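Side-chain contacts in S-adenosylmethionine decarboxylase proenzyme (Aquifex aeolicus, PDB 2III), which probably catalyses the decarboxylation of S-adenosylmethionine to S-adenosylmethioninamine, the propylamine donor for making spermidine and spermine from putrescine: residues A[68-71]-A[76-79]; A[30-35]-A[45-50]; A[96-99]-A[105-108]. All blocks are in the same frame, centred on the assembly; numbering follows the deposited sequence.

Contact 1 (A[68-71]-A[76-79]); sequences IHTW and LATV
Strands 68-71 and 76-79 run antiparallel, their axes 4.7 Å apart at closest approach, with H69-T78 and W71-L76 as hydrogen-bonded pairs and I68-V79 and T70-A77 as non-hydrogen-bonded pairs. T78 N reaches H69 O at 2.9 Å, and W71 N reaches L76 O at 2.8 Å. On the face that carries H69 and W71, the benzo edge of the indole leans across to the partner strand: T78 OG1 lies in the ring plane, 3.4 Å from W71 CZ3, and L76 CD2 comes to 3.8 Å from W71 CE3. A chi1 of -70° places W71 CG beside its backbone N and anti to the carbonyl carbon; with this turn the benzo edge lies beside T78. A serine in place of W71 would probably open a gap beside L76 CD2 and remove the ring edge that covers T78 OG1. The hairpin 65-71/76-84 lies mid-sheet in a two-layer alpha/beta sandwich; this face meets the second subunit, whose Y82 OH and H65 ND1 are hydrogen-bonded to T78 OG1 and H69 NE2 respectively. H69 is the predicted proton acceptor for self-processing, and its ND1 is hydrogen-bonded to T56 OG1 of its own chain. Under the helices, I68 CG1 packs alongside V79 CG2 (4.1 Å), and I68 CD1 touches A77 CB.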
loop_
_atom_site.group_PDB
_atom_site.type_symbol
_atom_site.label_atom_id
_atom_site.label_comp_id
_atom_site.label_asym_id
_atom_site.label_seq_id
_atom_site.Cartn_x
_atom_site.Cartn_y
_atom_site.Cartn_z
ATOM N N ILE A 68 1.974 2.694 -6.664
ATOM C CA ILE A 68 1.222 3.481 -7.629
ATOM C C ILE A 68 0.554 2.564 -8.646
ATOM O O ILE A 68 1.167 1.639 -9.175
ATOM C CB ILE A 68 2.102 4.495 -8.386
ATOM C CG1 ILE A 68 1.218 5.318 -9.331
ATOM C CG2 ILE A 68 3.188 3.775 -9.148
ATOM C CD1 ILE A 68 1.915 6.492 -10.002
ATOM N N HIS A 69 -0.721 2.829 -8.891
ATOM C CA HIS A 69 -1.522 2.071 -9.840
ATOM C C HIS A 69 -2.074 3.148 -10.773
ATOM O O HIS A 69 -2.468 4.227 -10.313
ATOM C CB HIS A 69 -2.639 1.342 -9.086
ATOM C CG HIS A 69 -2.139 0.408 -8.019
ATOM N ND1 HIS A 69 -1.473 -0.766 -8.305
ATOM C CD2 HIS A 69 -2.212 0.476 -6.668
ATOM C CE1 HIS A 69 -1.158 -1.380 -7.176
ATOM N NE2 HIS A 69 -1.597 -0.648 -6.168
ATOM N N THR A 70 -2.091 2.887 -12.076
ATOM C CA THR A 70 -2.561 3.908 -13.006
ATOM C C THR A 70 -3.579 3.472 -14.051
ATOM O O THR A 70 -3.668 2.300 -14.409
ATOM C CB THR A 70 -1.380 4.562 -13.745
ATOM O OG1 THR A 70 -0.894 3.667 -14.754
ATOM C CG2 THR A 70 -0.253 4.868 -12.772
ATOM N N TRP A 71 -4.330 4.457 -14.536
ATOM C CA TRP A 71 -5.370 4.266 -15.539
ATOM C C TRP A 71 -5.282 5.441 -16.494
ATOM O O TRP A 71 -5.906 6.481 -16.275
ATOM C CB TRP A 71 -6.756 4.263 -14.887
ATOM C CG TRP A 71 -7.038 3.063 -14.039
ATOM C CD1 TRP A 71 -7.708 1.938 -14.414
ATOM C CD2 TRP A 71 -6.654 2.870 -12.668
ATOM N NE1 TRP A 71 -7.770 1.053 -13.361
ATOM C CE2 TRP A 71 -7.131 1.598 -12.280
ATOM C CE3 TRP A 71 -5.955 3.648 -11.732
ATOM C CZ2 TRP A 71 -6.932 1.081 -10.989
ATOM C CZ3 TRP A 71 -5.758 3.136 -10.448
ATOM C CH2 TRP A 71 -6.246 1.860 -10.091
ATOM N N LEU A 76 -5.887 9.045 -14.324
ATOM C CA LEU A 76 -5.810 8.758 -12.901
ATOM C C LEU A 76 -4.661 7.881 -12.440
ATOM O O LEU A 76 -4.286 6.907 -13.104
ATOM C CB LEU A 76 -7.120 8.111 -12.448
ATOM C CG LEU A 76 -7.122 7.498 -11.044
ATOM C CD1 LEU A 76 -7.175 8.608 -10.016
ATOM C CD2 LEU A 76 -8.308 6.555 -10.888
ATOM N N ALA A 77 -4.135 8.237 -11.271
ATOM C CA ALA A 77 -3.057 7.496 -10.629
ATOM C C ALA A 77 -3.337 7.481 -9.125
ATOM O O ALA A 77 -3.603 8.520 -8.528
ATOM C CB ALA A 77 -1.706 8.165 -10.909
ATOM N N THR A 78 -3.298 6.301 -8.518
ATOM C CA THR A 78 -3.521 6.184 -7.087
ATOM C C THR A 78 -2.172 5.884 -6.453
ATOM O O THR A 78 -1.530 4.870 -6.761
ATOM C CB THR A 78 -4.549 5.078 -6.777
ATOM O OG1 THR A 78 -4.206 3.876 -7.482
ATOM C CG2 THR A 78 -5.940 5.543 -7.202
ATOM N N VAL A 79 -1.752 6.782 -5.568
ATOM C CA VAL A 79 -0.448 6.698 -4.919
ATOM C C VAL A 79 -0.437 6.477 -3.403
ATOM O O VAL A 79 -1.277 7.002 -2.678
ATOM C CB VAL A 79 0.345 7.988 -5.194
ATOM C CG1 VAL A 79 1.787 7.818 -4.735
ATOM C CG2 VAL A 79 0.263 8.350 -6.687
#

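Contact 2 (A[30-35]-A[45-50]); sequences LLEGAV and SHYYQF
Y47 is the residue of strand 45-49 that reaches helix segment 30-35, where it meets L31 and, more loosely, E32. After S45, H46 lies on the other side of the strand from Y47; its imidazole stacks on H46 of the second subunit, and its backbone is hydrogen-bonded to V58 of the adjacent strand. Y47 turns to the helix side. With chi1 at -55°, its CG stands beside the backbone N and the ring is carried toward L31; ring and leucine run alongside in opposed senses, each end beside the other's flank or root. The end of the phenol meets the base of the leucine, Y47 OH lying 3.8 Å from L31 CB, while the end of the leucine meets the ring's flank, L31 CD1 lying 4.1 Å from Y47 CE2. E32 CG is 4.4 Å from Y47 OH, and the E32 side chain comes within about 3 Å of a bound calcium ion. The phenol oxygen is buried here among aliphatic carbons without a polar partner in the model. Y48 returns to the opposite side, packing on I43 of the second subunit, and its CD2 sits 3.4 Å above the plane of the F50 ring, toward the rim. The contact thus tucks strand 42-49, outermost of the chain's sheet, under helix 24-37: V24, I27 and R28 also touch Y47, while L31 continues inward onto V59, I66 and I68 of the sheet and I97 of helix 87-101.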
loop_
_atom_site.group_PDB
_atom_site.type_symbol
_atom_site.label_atom_id
_atom_site.label_comp_id
_atom_site.label_asym_id
_atom_site.label_seq_id
_atom_site.Cartn_x
_atom_site.Cartn_y
_atom_site.Cartn_z
ATOM N N LEU A 30 9.557 7.727 -12.352
ATOM C CA LEU A 30 8.840 8.483 -11.338
ATOM C C LEU A 30 9.190 8.054 -9.910
ATOM O O LEU A 30 9.611 8.875 -9.093
ATOM C CB LEU A 30 7.333 8.329 -11.558
ATOM C CG LEU A 30 6.399 9.071 -10.601
ATOM C CD1 LEU A 30 6.436 10.557 -10.926
ATOM C CD2 LEU A 30 4.979 8.535 -10.739
ATOM N N LEU A 31 9.004 6.770 -9.610
ATOM C CA LEU A 31 9.283 6.254 -8.272
ATOM C C LEU A 31 10.774 6.254 -7.922
ATOM O O LEU A 31 11.140 6.436 -6.756
ATOM C CB LEU A 31 8.700 4.839 -8.105
ATOM C CG LEU A 31 7.177 4.663 -8.194
ATOM C CD1 LEU A 31 6.797 3.290 -7.663
ATOM C CD2 LEU A 31 6.471 5.735 -7.383
ATOM N N GLU A 32 11.638 6.034 -8.913
ATOM C CA GLU A 32 13.075 6.063 -8.647
ATOM C C GLU A 32 13.393 7.500 -8.263
ATOM O O GLU A 32 14.205 7.761 -7.374
ATOM C CB GLU A 32 13.892 5.703 -9.894
ATOM C CG GLU A 32 13.788 4.264 -10.362
ATOM C CD GLU A 32 14.748 3.959 -11.506
ATOM O OE1 GLU A 32 14.861 4.787 -12.440
ATOM O OE2 GLU A 32 15.386 2.882 -11.477
ATOM N N GLY A 33 12.737 8.429 -8.950
ATOM C CA GLY A 33 12.958 9.835 -8.689
ATOM C C GLY A 33 12.446 10.259 -7.328
ATOM O O GLY A 33 13.046 11.126 -6.681
ATOM N N ALA A 34 11.338 9.658 -6.892
ATOM C CA ALA A 34 10.766 10.004 -5.601
ATOM C C ALA A 34 11.698 9.525 -4.494
ATOM O O ALA A 34 12.052 10.283 -3.591
ATOM C CB ALA A 34 9.384 9.371 -5.447
ATOM N N VAL A 35 12.098 8.262 -4.587
ATOM C CA VAL A 35 12.986 7.651 -3.612
ATOM C C VAL A 35 14.257 8.468 -3.403
ATOM O O VAL A 35 14.635 8.740 -2.264
ATOM C CB VAL A 35 13.363 6.212 -4.037
ATOM C CG1 VAL A 35 14.508 5.684 -3.183
ATOM C CG2 VAL A 35 12.147 5.305 -3.898
ATOM N N SER A 45 12.214 -3.120 -5.807
ATOM C CA SER A 45 11.131 -2.456 -6.518
ATOM C C SER A 45 10.576 -3.391 -7.590
ATOM O O SER A 45 11.325 -4.108 -8.259
ATOM C CB SER A 45 11.631 -1.153 -7.155
ATOM O OG SER A 45 12.587 -1.402 -8.170
ATOM N N HIS A 46 9.256 -3.380 -7.750
ATOM C CA HIS A 46 8.607 -4.249 -8.720
ATOM C C HIS A 46 7.537 -3.528 -9.515
ATOM O O HIS A 46 6.702 -2.814 -8.954
ATOM C CB HIS A 46 8.029 -5.457 -7.988
ATOM C CG HIS A 46 8.986 -6.045 -7.004
ATOM N ND1 HIS A 46 9.070 -5.607 -5.699
ATOM C CD2 HIS A 46 9.996 -6.932 -7.169
ATOM C CE1 HIS A 46 10.091 -6.196 -5.104
ATOM N NE2 HIS A 46 10.670 -7.003 -5.975
ATOM N N TYR A 47 7.581 -3.725 -10.831
ATOM C CA TYR A 47 6.648 -3.088 -11.742
ATOM C C TYR A 47 5.906 -4.064 -12.628
ATOM O O TYR A 47 6.369 -5.176 -12.878
ATOM C CB TYR A 47 7.388 -2.090 -12.621
ATOM C CG TYR A 47 8.171 -1.081 -11.827
ATOM C CD1 TYR A 47 9.427 -1.395 -11.302
ATOM C CD2 TYR A 47 7.641 0.182 -11.565
ATOM C CE1 TYR A 47 10.137 -0.472 -10.530
ATOM C CE2 TYR A 47 8.336 1.109 -10.797
ATOM C CZ TYR A 47 9.581 0.779 -10.283
ATOM O OH TYR A 47 10.257 1.702 -9.518
ATOM N N TYR A 48 4.743 -3.640 -13.103
ATOM C CA TYR A 48 3.949 -4.472 -13.987
ATOM C C TYR A 48 3.250 -3.623 -15.043
ATOM O O TYR A 48 2.653 -2.598 -14.733
ATOM C CB TYR A 48 2.907 -5.265 -13.203
ATOM C CG TYR A 48 2.229 -6.304 -14.061
ATOM C CD1 TYR A 48 2.914 -7.447 -14.475
ATOM C CD2 TYR A 48 0.917 -6.124 -14.502
ATOM C CE1 TYR A 48 2.308 -8.386 -15.309
ATOM C CE2 TYR A 48 0.302 -7.059 -15.338
ATOM C CZ TYR A 48 1.005 -8.185 -15.737
ATOM O OH TYR A 48 0.407 -9.105 -16.563
ATOM N N GLN A 49 3.337 -4.060 -16.294
ATOM C CA GLN A 49 2.718 -3.360 -17.413
ATOM C C GLN A 49 1.370 -3.996 -17.722
ATOM O O GLN A 49 1.284 -5.205 -17.939
ATOM C CB GLN A 49 3.626 -3.446 -18.646
ATOM C CG GLN A 49 3.071 -2.805 -19.914
ATOM C CD GLN A 49 2.837 -1.314 -19.770
ATOM O OE1 GLN A 49 1.694 -0.855 -19.707
ATOM N NE2 GLN A 49 3.921 -0.546 -19.710
ATOM N N PHE A 50 0.316 -3.188 -17.722
ATOM C CA PHE A 50 -1.015 -3.694 -18.037
ATOM C C PHE A 50 -1.334 -3.355 -19.483
ATOM O O PHE A 50 -0.772 -2.413 -20.047
ATOM C CB PHE A 50 -2.074 -3.060 -17.127
ATOM C CG PHE A 50 -2.041 -3.573 -15.711
ATOM C CD1 PHE A 50 -2.442 -4.873 -15.420
ATOM C CD2 PHE A 50 -1.588 -2.763 -14.671
ATOM C CE1 PHE A 50 -2.386 -5.366 -14.110
ATOM C CE2 PHE A 50 -1.527 -3.249 -13.355
ATOM C CZ PHE A 50 -1.930 -4.553 -13.078
#

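Contact 3 (A[96-99]-A[105-108]); sequences YIIT and RIDK
T99 OG1 donates a 2.8 Å hydrogen bond to Y96 O, one turn back along the helix, next to I98, which makes the contact with I106 and K108. A second, weak bond links the same hydroxyl to D95 O. With chi1 at 62°, the T99 oxygen is folded back over its own helix, and its hydroxyl is bonded within the helix and not to the strand. I98 points to the strand and divides its work between two branches. Its CG2 meets I106 CD1 tip to tip at 3.9 Å. Its CD1, at the end of the other branch, lies across the end of K108, 4.1 Å from both K108 CE and K108 NZ; the bend at chi3 (-62°) of the otherwise extended lysine brings its end there. Helix 87-101 and strand 105-116 are the last two elements of a beta-alpha-beta crossover that starts from strand 76-84 and passes over strand 3-14, whose residues L13 and I9 touch I106 and K108 respectively. The two segments therefore meet through aliphatic packing near the surface, with the lysine end lying against I98; the contact is apolar, and the lysine charge finds no partner across it.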
loop_
_atom_site.group_PDB
_atom_site.type_symbol
_atom_site.label_atom_id
_atom_site.label_comp_id
_atom_site.label_asym_id
_atom_site.label_seq_id
_atom_site.Cartn_x
_atom_site.Cartn_y
_atom_site.Cartn_z
ATOM N N TYR A 96 7.124 15.128 -4.505
ATOM C CA TYR A 96 7.848 14.872 -5.740
ATOM C C TYR A 96 6.915 14.214 -6.756
ATOM O O TYR A 96 6.730 14.720 -7.860
ATOM C CB TYR A 96 9.056 13.958 -5.480
ATOM C CG TYR A 96 9.831 13.636 -6.737
ATOM C CD1 TYR A 96 10.731 14.554 -7.285
ATOM C CD2 TYR A 96 9.623 12.436 -7.414
ATOM C CE1 TYR A 96 11.403 14.283 -8.478
ATOM C CE2 TYR A 96 10.287 12.156 -8.605
ATOM C CZ TYR A 96 11.176 13.082 -9.131
ATOM O OH TYR A 96 11.838 12.799 -10.303
ATOM N N ILE A 97 6.328 13.082 -6.374
ATOM C CA ILE A 97 5.419 12.360 -7.253
ATOM C C ILE A 97 4.318 13.273 -7.803
ATOM O O ILE A 97 4.053 13.288 -9.003
ATOM C CB ILE A 97 4.797 11.146 -6.510
ATOM C CG1 ILE A 97 5.878 10.080 -6.291
ATOM C CG2 ILE A 97 3.616 10.587 -7.300
ATOM C CD1 ILE A 97 5.456 8.913 -5.424
ATOM N N ILE A 98 3.682 14.048 -6.933
ATOM C CA ILE A 98 2.624 14.949 -7.374
ATOM C C ILE A 98 3.119 16.006 -8.369
ATOM O O ILE A 98 2.483 16.236 -9.402
ATOM C CB ILE A 98 1.948 15.654 -6.170
ATOM C CG1 ILE A 98 1.136 14.634 -5.369
ATOM C CG2 ILE A 98 1.023 16.778 -6.656
ATOM C CD1 ILE A 98 0.482 15.206 -4.128
ATOM N N THR A 99 4.246 16.649 -8.075
ATOM C CA THR A 99 4.760 17.670 -8.986
ATOM C C THR A 99 5.147 17.083 -10.327
ATOM O O THR A 99 4.975 17.727 -11.357
ATOM C CB THR A 99 5.995 18.402 -8.429
ATOM O OG1 THR A 99 7.055 17.461 -8.232
ATOM C CG2 THR A 99 5.665 19.098 -7.118
ATOM N N ARG A 105 -6.624 17.784 -10.178
ATOM C CA ARG A 105 -7.424 17.631 -8.963
ATOM C C ARG A 105 -6.843 16.523 -8.106
ATOM O O ARG A 105 -6.340 15.508 -8.614
ATOM C CB ARG A 105 -8.885 17.297 -9.290
ATOM C CG ARG A 105 -9.743 18.515 -9.521
ATOM C CD ARG A 105 -11.131 18.162 -10.041
ATOM N NE ARG A 105 -11.707 19.340 -10.682
ATOM C CZ ARG A 105 -11.993 20.472 -10.044
ATOM N NH1 ARG A 105 -11.776 20.580 -8.739
ATOM N NH2 ARG A 105 -12.445 21.518 -10.722
ATOM N N ILE A 106 -6.944 16.705 -6.798
ATOM C CA ILE A 106 -6.392 15.735 -5.870
ATOM C C ILE A 106 -7.286 15.437 -4.671
ATOM O O ILE A 106 -8.027 16.296 -4.194
ATOM C CB ILE A 106 -5.027 16.245 -5.323
ATOM C CG1 ILE A 106 -4.056 16.459 -6.480
ATOM C CG2 ILE A 106 -4.452 15.259 -4.325
ATOM C CD1 ILE A 106 -2.848 17.300 -6.111
ATOM N N ASP A 107 -7.222 14.196 -4.209
ATOM C CA ASP A 107 -7.935 13.795 -3.011
ATOM C C ASP A 107 -6.849 13.093 -2.212
ATOM O O ASP A 107 -6.313 12.066 -2.635
ATOM C CB ASP A 107 -9.089 12.834 -3.295
ATOM C CG ASP A 107 -9.914 12.555 -2.045
ATOM O OD1 ASP A 107 -10.314 13.544 -1.381
ATOM O OD2 ASP A 107 -10.152 11.367 -1.722
ATOM N N LYS A 108 -6.512 13.660 -1.064
ATOM C CA LYS A 108 -5.451 13.109 -0.245
ATOM C C LYS A 108 -5.883 12.867 1.188
ATOM O O LYS A 108 -6.826 13.495 1.680
ATOM C CB LYS A 108 -4.264 14.072 -0.270
ATOM C CG LYS A 108 -3.081 13.633 0.554
ATOM C CD LYS A 108 -2.088 14.773 0.738
ATOM C CE LYS A 108 -1.524 15.255 -0.585
ATOM N NZ LYS A 108 -0.531 16.342 -0.371
#

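Overall arrangement
Contacts 2, 1 and 3 follow one another along the chain and share one antiparallel sheet covered by helices 24-37 and 87-101. Contact 1 is internal to that sheet. Contacts 2 and 3 fasten a helix to each of the chain's outermost strands, 42-49 and 105-116. The centre of contact 1 lies about 11 Å from those of the other two, which are about 16 Å apart. Core packing joins them: I68 rests on L30 and L31, V79 on I97, and A34 on I97 where the helices meet. Contacts 1 and 2 also reach the second subunit, so the sheet that carries the predicted processing residue H69 serves both the helical core and the dimer.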